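PDB 3P02: uncharacterized protein from Bacteroides ovatus, which is of unknown function but pairs an N-terminal region of the E-set (immunoglobulin-like) clan with a large antiparallel beta-sheet domain. Local coordinates for residues E79-S91 with E110-L124. Numbering follows the deposited sequence.
With EDO (1,2-ethanediol), chain G.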
loop_
_atom_site.group_PDB
_atom_site.type_symbol
_atom_site.label_atom_id
_atom_site.label_comp_id
_atom_site.label_asym_id
_atom_site.label_seq_id
_atom_site.Cartn_x
_atom_site.Cartn_y
_atom_site.Cartn_z
ATOM N N GLU A 79 -7.997 -3.766 -14.561
ATOM C CA GLU A 79 -7.965 -2.671 -13.604
ATOM C C GLU A 79 -7.427 -3.111 -12.230
ATOM O O GLU A 79 -6.999 -2.255 -11.440
ATOM C CB GLU A 79 -9.366 -2.034 -13.442
ATOM C CG GLU A 79 -10.389 -2.928 -12.741
ATOM C CD GLU A 79 -11.150 -3.933 -13.586
ATOM O OE1 GLU A 79 -10.692 -4.276 -14.705
ATOM O OE2 GLU A 79 -12.210 -4.406 -13.111
ATOM N N LEU A 80 -7.471 -4.441 -11.938
ATOM C CA LEU A 80 -7.000 -4.990 -10.660
ATOM C C LEU A 80 -5.536 -5.450 -10.705
ATOM O O LEU A 80 -4.984 -5.867 -9.688
ATOM C CB LEU A 80 -7.851 -6.227 -10.317
ATOM C CG LEU A 80 -9.388 -6.064 -10.217
ATOM C CD1 LEU A 80 -9.990 -7.353 -9.637
ATOM C CD2 LEU A 80 -9.761 -4.886 -9.312
ATOM N N TYR A 81 -4.945 -5.443 -11.895
ATOM C CA TYR A 81 -3.609 -6.029 -12.079
ATOM C C TYR A 81 -2.500 -5.264 -11.402
ATOM O O TYR A 81 -2.495 -4.020 -11.358
ATOM C CB TYR A 81 -3.272 -6.114 -13.565
ATOM C CG TYR A 81 -4.015 -7.145 -14.394
ATOM C CD1 TYR A 81 -5.067 -7.886 -13.855
ATOM C CD2 TYR A 81 -3.652 -7.393 -15.713
ATOM C CE1 TYR A 81 -5.737 -8.854 -14.618
ATOM C CE2 TYR A 81 -4.342 -8.314 -16.495
ATOM C CZ TYR A 81 -5.365 -9.064 -15.936
ATOM O OH TYR A 81 -6.000 -10.002 -16.721
ATOM N N PHE A 82 -1.504 -6.037 -10.957
ATOM C CA PHE A 82 -0.254 -5.465 -10.475
ATOM C C PHE A 82 0.504 -4.998 -11.700
ATOM O O PHE A 82 0.518 -5.694 -12.732
ATOM C CB PHE A 82 0.599 -6.522 -9.735
ATOM C CG PHE A 82 -0.000 -7.019 -8.452
ATOM C CD1 PHE A 82 0.119 -6.283 -7.281
ATOM C CD2 PHE A 82 -0.635 -8.254 -8.397
ATOM C CE1 PHE A 82 -0.442 -6.749 -6.088
ATOM C CE2 PHE A 82 -1.186 -8.720 -7.201
ATOM C CZ PHE A 82 -1.096 -7.963 -6.061
ATOM N N ARG A 83 1.146 -3.841 -11.585
ATOM C CA ARG A 83 2.012 -3.298 -12.624
ATOM C C ARG A 83 3.433 -3.491 -12.188
ATOM O O ARG A 83 3.720 -3.387 -10.993
ATOM C CB ARG A 83 1.730 -1.792 -12.818
ATOM C CG ARG A 83 0.306 -1.522 -13.319
ATOM C CD ARG A 83 0.025 -0.043 -13.486
ATOM N NE ARG A 83 0.940 0.593 -14.443
ATOM C CZ ARG A 83 0.939 1.893 -14.731
ATOM N NH1 ARG A 83 0.065 2.708 -14.156
ATOM N NH2 ARG A 83 1.816 2.387 -15.594
ATOM N N GLU A 84 4.333 -3.780 -13.135
ATOM C CA GLU A 84 5.732 -3.935 -12.776
ATOM C C GLU A 84 6.285 -2.634 -12.214
ATOM O O GLU A 84 6.171 -1.586 -12.851
ATOM C CB GLU A 84 6.556 -4.402 -13.985
ATOM C CG GLU A 84 8.026 -4.603 -13.649
ATOM C CD GLU A 84 8.862 -4.939 -14.874
ATOM O OE1 GLU A 84 8.432 -5.804 -15.664
ATOM O OE2 GLU A 84 9.934 -4.323 -15.057
ATOM N N LEU A 85 6.922 -2.711 -11.036
ATOM C CA LEU A 85 7.522 -1.529 -10.445
ATOM C C LEU A 85 8.675 -1.024 -11.349
ATOM O O LEU A 85 9.619 -1.788 -11.607
ATOM C CB LEU A 85 8.057 -1.882 -9.038
ATOM C CG LEU A 85 8.715 -0.718 -8.282
ATOM C CD1 LEU A 85 7.678 0.361 -7.949
ATOM C CD2 LEU A 85 9.375 -1.206 -6.991
ATOM N N PRO A 86 8.626 0.229 -11.870
ATOM C CA PRO A 86 9.742 0.711 -12.709
ATOM C C PRO A 86 11.078 0.709 -11.957
ATOM O O PRO A 86 11.146 0.905 -10.727
ATOM C CB PRO A 86 9.317 2.133 -13.103
ATOM C CG PRO A 86 7.800 2.071 -13.022
ATOM C CD PRO A 86 7.549 1.237 -11.781
ATOM N N GLN A 87 12.148 0.495 -12.738
ATOM C CA GLN A 87 13.514 0.310 -12.277
ATOM C C GLN A 87 14.078 1.527 -11.501
ATOM O O GLN A 87 14.937 1.358 -10.629
ATOM C CB GLN A 87 14.389 -0.109 -13.493
ATOM C CG GLN A 87 15.670 0.606 -13.736
ATOM C CD GLN A 87 16.658 -0.403 -14.249
ATOM O OE1 GLN A 87 17.182 -1.203 -13.477
ATOM N NE2 GLN A 87 16.855 -0.458 -15.569
ATOM N N LYS A 88 13.562 2.728 -11.758
ATOM C CA LYS A 88 14.045 3.891 -11.016
ATOM C C LYS A 88 13.673 3.828 -9.525
ATOM O O LYS A 88 14.320 4.484 -8.711
ATOM C CB LYS A 88 13.540 5.190 -11.641
ATOM C CG LYS A 88 12.024 5.379 -11.619
ATOM C CD LYS A 88 11.723 6.791 -12.127
ATOM C CE LYS A 88 10.305 7.195 -11.897
ATOM N NZ LYS A 88 10.131 8.660 -12.104
ATOM N N TYR A 89 12.708 2.964 -9.163
ATOM C CA TYR A 89 12.273 2.864 -7.774
ATOM C C TYR A 89 13.005 1.826 -6.937
ATOM O O TYR A 89 12.746 1.755 -5.721
ATOM C CB TYR A 89 10.787 2.553 -7.722
ATOM C CG TYR A 89 9.953 3.665 -8.302
ATOM C CD1 TYR A 89 9.841 4.889 -7.652
ATOM C CD2 TYR A 89 9.269 3.495 -9.503
ATOM C CE1 TYR A 89 9.073 5.921 -8.185
ATOM C CE2 TYR A 89 8.487 4.513 -10.038
ATOM C CZ TYR A 89 8.398 5.730 -9.375
ATOM O OH TYR A 89 7.630 6.760 -9.866
ATOM N N TYR A 90 13.932 1.046 -7.529
ATOM C CA TYR A 90 14.600 0.065 -6.693
ATOM C C TYR A 90 15.990 -0.240 -7.195
ATOM O O TYR A 90 16.346 0.069 -8.341
ATOM C CB TYR A 90 13.769 -1.271 -6.633
ATOM C CG TYR A 90 13.652 -1.966 -7.976
ATOM C CD1 TYR A 90 14.680 -2.785 -8.458
ATOM C CD2 TYR A 90 12.569 -1.718 -8.815
ATOM C CE1 TYR A 90 14.610 -3.360 -9.731
ATOM C CE2 TYR A 90 12.486 -2.297 -10.082
ATOM C CZ TYR A 90 13.513 -3.110 -10.539
ATOM O OH TYR A 90 13.440 -3.644 -11.798
ATOM N N SER A 91 16.762 -0.917 -6.334
ATOM C CA SER A 91 18.060 -1.464 -6.713
ATOM C C SER A 91 18.358 -2.699 -5.888
ATOM O O SER A 91 18.022 -2.780 -4.708
ATOM C CB SER A 91 19.183 -0.441 -6.605
ATOM O OG SER A 91 19.559 -0.191 -5.264
ATOM N N GLU A 110 16.916 -2.155 -2.145
ATOM C CA GLU A 110 16.750 -0.770 -1.721
ATOM C C GLU A 110 15.619 -0.140 -2.496
ATOM O O GLU A 110 15.716 0.007 -3.713
ATOM C CB GLU A 110 18.043 0.022 -1.917
ATOM C CG GLU A 110 19.153 -0.438 -0.971
ATOM C CD GLU A 110 20.466 0.326 -1.028
ATOM O OE1 GLU A 110 20.607 1.216 -1.899
ATOM O OE2 GLU A 110 21.355 0.036 -0.194
ATOM N N PHE A 111 14.520 0.154 -1.821
ATOM C CA PHE A 111 13.403 0.851 -2.452
ATOM C C PHE A 111 13.576 2.356 -2.274
ATOM O O PHE A 111 13.927 2.803 -1.166
ATOM C CB PHE A 111 12.082 0.413 -1.816
ATOM C CG PHE A 111 11.706 -1.000 -2.207
ATOM C CD1 PHE A 111 11.133 -1.264 -3.449
ATOM C CD2 PHE A 111 11.981 -2.071 -1.363
ATOM C CE1 PHE A 111 10.749 -2.556 -3.803
ATOM C CE2 PHE A 111 11.619 -3.373 -1.729
ATOM C CZ PHE A 111 11.022 -3.605 -2.954
ATOM N N SER A 112 13.306 3.126 -3.341
ATOM C CA SER A 112 13.358 4.597 -3.339
ATOM C C SER A 112 12.093 5.039 -4.027
ATOM O O SER A 112 12.036 5.069 -5.256
ATOM C CB SER A 112 14.615 5.088 -4.053
ATOM O OG SER A 112 15.778 4.673 -3.357
ATOM N N LEU A 113 11.014 5.247 -3.239
ATOM C CA LEU A 113 9.687 5.454 -3.820
ATOM C C LEU A 113 9.136 6.864 -3.882
ATOM O O LEU A 113 7.937 7.009 -4.143
ATOM C CB LEU A 113 8.694 4.567 -3.041
ATOM C CG LEU A 113 9.145 3.086 -2.808
ATOM C CD1 LEU A 113 8.069 2.316 -2.093
ATOM C CD2 LEU A 113 9.465 2.370 -4.149
ATOM N N ASP A 114 9.987 7.885 -3.741
ATOM C CA ASP A 114 9.508 9.273 -3.867
ATOM C C ASP A 114 8.803 9.459 -5.189
ATOM O O ASP A 114 9.293 9.007 -6.233
ATOM C CB ASP A 114 10.675 10.263 -3.733
ATOM C CG ASP A 114 11.323 10.218 -2.373
ATOM O OD1 ASP A 114 11.649 9.100 -1.903
ATOM O OD2 ASP A 114 11.610 11.290 -1.827
ATOM N N GLY A 115 7.604 10.017 -5.130
ATOM C CA GLY A 115 6.834 10.256 -6.339
ATOM C C GLY A 115 6.062 9.069 -6.886
ATOM O O GLY A 115 5.350 9.230 -7.881
ATOM N N LEU A 116 6.153 7.874 -6.238
ATOM C CA LEU A 116 5.422 6.697 -6.707
ATOM C C LEU A 116 3.929 6.972 -6.672
ATOM O O LEU A 116 3.443 7.509 -5.672
ATOM C CB LEU A 116 5.755 5.470 -5.844
ATOM C CG LEU A 116 5.147 4.139 -6.331
ATOM C CD1 LEU A 116 5.733 3.708 -7.682
ATOM C CD2 LEU A 116 5.360 3.041 -5.293
ATOM N N ASP A 117 3.205 6.632 -7.747
ATOM C CA ASP A 117 1.741 6.818 -7.814
ATOM C C ASP A 117 1.058 5.741 -6.993
ATOM O O ASP A 117 0.928 4.609 -7.442
ATOM C CB ASP A 117 1.263 6.766 -9.280
ATOM C CG ASP A 117 -0.229 6.996 -9.478
ATOM O OD1 ASP A 117 -0.973 7.090 -8.457
ATOM O OD2 ASP A 117 -0.660 7.052 -10.640
ATOM N N ASP A 118 0.544 6.100 -5.816
ATOM C CA ASP A 118 -0.072 5.127 -4.927
ATOM C C ASP A 118 -1.503 4.774 -5.308
ATOM O O ASP A 118 -2.146 4.010 -4.584
ATOM C CB ASP A 118 0.009 5.624 -3.463
ATOM C CG ASP A 118 -0.003 4.524 -2.403
ATOM O OD1 ASP A 118 0.468 3.394 -2.699
ATOM O OD2 ASP A 118 -0.392 4.814 -1.262
ATOM N N SER A 119 -1.995 5.245 -6.469
ATOM C CA SER A 119 -3.317 4.811 -6.922
ATOM C C SER A 119 -3.207 3.460 -7.688
ATOM O O SER A 119 -4.222 2.823 -8.012
ATOM C CB SER A 119 -3.977 5.863 -7.820
ATOM O OG SER A 119 -3.327 5.941 -9.082
ATOM N N GLN A 120 -1.957 3.050 -8.005
ATOM C CA GLN A 120 -1.665 1.830 -8.749
ATOM C C GLN A 120 -1.059 0.787 -7.848
ATOM O O GLN A 120 -0.429 1.152 -6.863
ATOM C CB GLN A 120 -0.678 2.143 -9.881
ATOM C CG GLN A 120 -1.098 3.335 -10.744
ATOM C CD GLN A 120 -2.358 3.041 -11.508
ATOM O OE1 GLN A 120 -2.371 2.156 -12.371
ATOM N NE2 GLN A 120 -3.470 3.739 -11.168
ATOM N N LYS A 121 -1.253 -0.504 -8.164
ATOM C CA LYS A 121 -0.649 -1.599 -7.380
ATOM C C LYS A 121 0.636 -1.984 -8.078
ATOM O O LYS A 121 0.575 -2.450 -9.216
ATOM C CB LYS A 121 -1.590 -2.830 -7.281
ATOM C CG LYS A 121 -2.807 -2.591 -6.404
ATOM C CD LYS A 121 -3.557 -3.882 -6.025
ATOM C CE LYS A 121 -4.036 -4.614 -7.249
ATOM N NZ LYS A 121 -5.132 -5.588 -6.957
ATOM N N TRP A 122 1.778 -1.767 -7.437
ATOM C CA TRP A 122 3.066 -2.060 -8.056
ATOM C C TRP A 122 3.644 -3.346 -7.524
ATOM O O TRP A 122 3.479 -3.664 -6.336
ATOM C CB TRP A 122 4.045 -0.899 -7.785
ATOM C CG TRP A 122 3.528 0.420 -8.275
ATOM C CD1 TRP A 122 2.903 1.386 -7.537
ATOM C CD2 TRP A 122 3.555 0.894 -9.628
ATOM N NE1 TRP A 122 2.528 2.433 -8.352
ATOM C CE2 TRP A 122 2.923 2.161 -9.641
ATOM C CE3 TRP A 122 4.030 0.354 -10.846
ATOM C CZ2 TRP A 122 2.785 2.915 -10.811
ATOM C CZ3 TRP A 122 3.879 1.094 -12.018
ATOM C CH2 TRP A 122 3.259 2.356 -11.995
ATOM N N ALA A 123 4.395 -4.049 -8.356
ATOM C CA ALA A 123 5.023 -5.267 -7.862
ATOM C C ALA A 123 6.371 -5.486 -8.509
ATOM O O ALA A 123 6.583 -5.144 -9.663
ATOM C CB ALA A 123 4.105 -6.478 -8.102
ATOM N N LEU A 124 7.270 -6.114 -7.760
ATOM C CA LEU A 124 8.610 -6.439 -8.216
ATOM C C LEU A 124 8.787 -7.979 -8.179
ATOM O O LEU A 124 8.886 -8.563 -7.092
ATOM C CB LEU A 124 9.659 -5.724 -7.330
ATOM C CG LEU A 124 11.120 -6.053 -7.621
ATOM C CD1 LEU A 124 11.511 -5.690 -9.079
ATOM C CD2 LEU A 124 12.054 -5.370 -6.596
HETATM C C1 EDO G . 13.288 7.224 -7.413
HETATM O O1 EDO G . 13.213 7.650 -8.786
HETATM C C2 EDO G . 12.039 7.652 -6.655
HETATM O O2 EDO G . 11.624 8.922 -7.157
HETATM O O HOH W 1 -4.805 0.010 -12.620
HETATM O O HOH W 2 -2.437 -1.097 -10.534
HETATM O O HOH W 3 0.595 5.857 -12.953
HETATM O O HOH W 4 8.647 9.103 -9.090
HETATM O O HOH W 5 4.603 6.477 -10.404
HETATM O O HOH W 6 19.419 2.611 -3.709
#
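Tyr89 lays one ring face on Leu116, whose CD1 sits 3.8 Å from the centroid of the Tyr89 ring, a CH-pi contact. Ser112 O and Asp114 O meet the ring edge. The hydroxyl joins two waters; one also bonds to Asp114 O, the other to Asp117 N. With an alanine in place of Tyr89, Leu116 CD1 would probably keep Trp122 but lose this ring, and both waters would lose their shared hydroxyl.

Leu85 CG is anti to the backbone N (chi1 -180°), and chi2 near 66° then turns CD1 to Trp122 CB and Leu116 CD1, and CD2 to the edge of the Phe111 ring. Leu124 CD1 packs over one face of the Tyr90 ring.

Trp122 CH2 lies over the centre of the Arg83 guanidinium, 3.6 Å from Arg83 CZ, with the planes 40° apart. Arg83 NH1 donates to Gln120 OE1 at 3.1 Å, from above the amide plane.

The 79-91 segment serves two sheets of this E-set-clan region. Strand 83-84 runs parallel to strand 122-130, with bonds such as Arg83 N to Lys121 O at 2.8 Å. Strand 90-91 runs antiparallel to strand 104-112: Ser91 and Glu110 form a hydrogen-bonded pair, and just before the strand Ser112 N donates to Tyr89 O at 2.8 Å.

Lys121 NZ lies over the Phe82 ring, 5.0 Å from its centroid, a cation-pi contact. It also donates a weak bond to Leu80 O.

Farther out, Trp122 NE1 bonds to Asp117 O at 2.9 Å, which helps set the ring's rotation, together with Gln120 CB and Leu116 CD1 on its two faces. Asp117 OD1 accepts from Ser119 N, an Asx turn, and from Ser119 OG as well. Ser119 OG in turn takes a bond from Gln120 NE2, which probably steadies the amide whose OE1 meets the guanidinium edge.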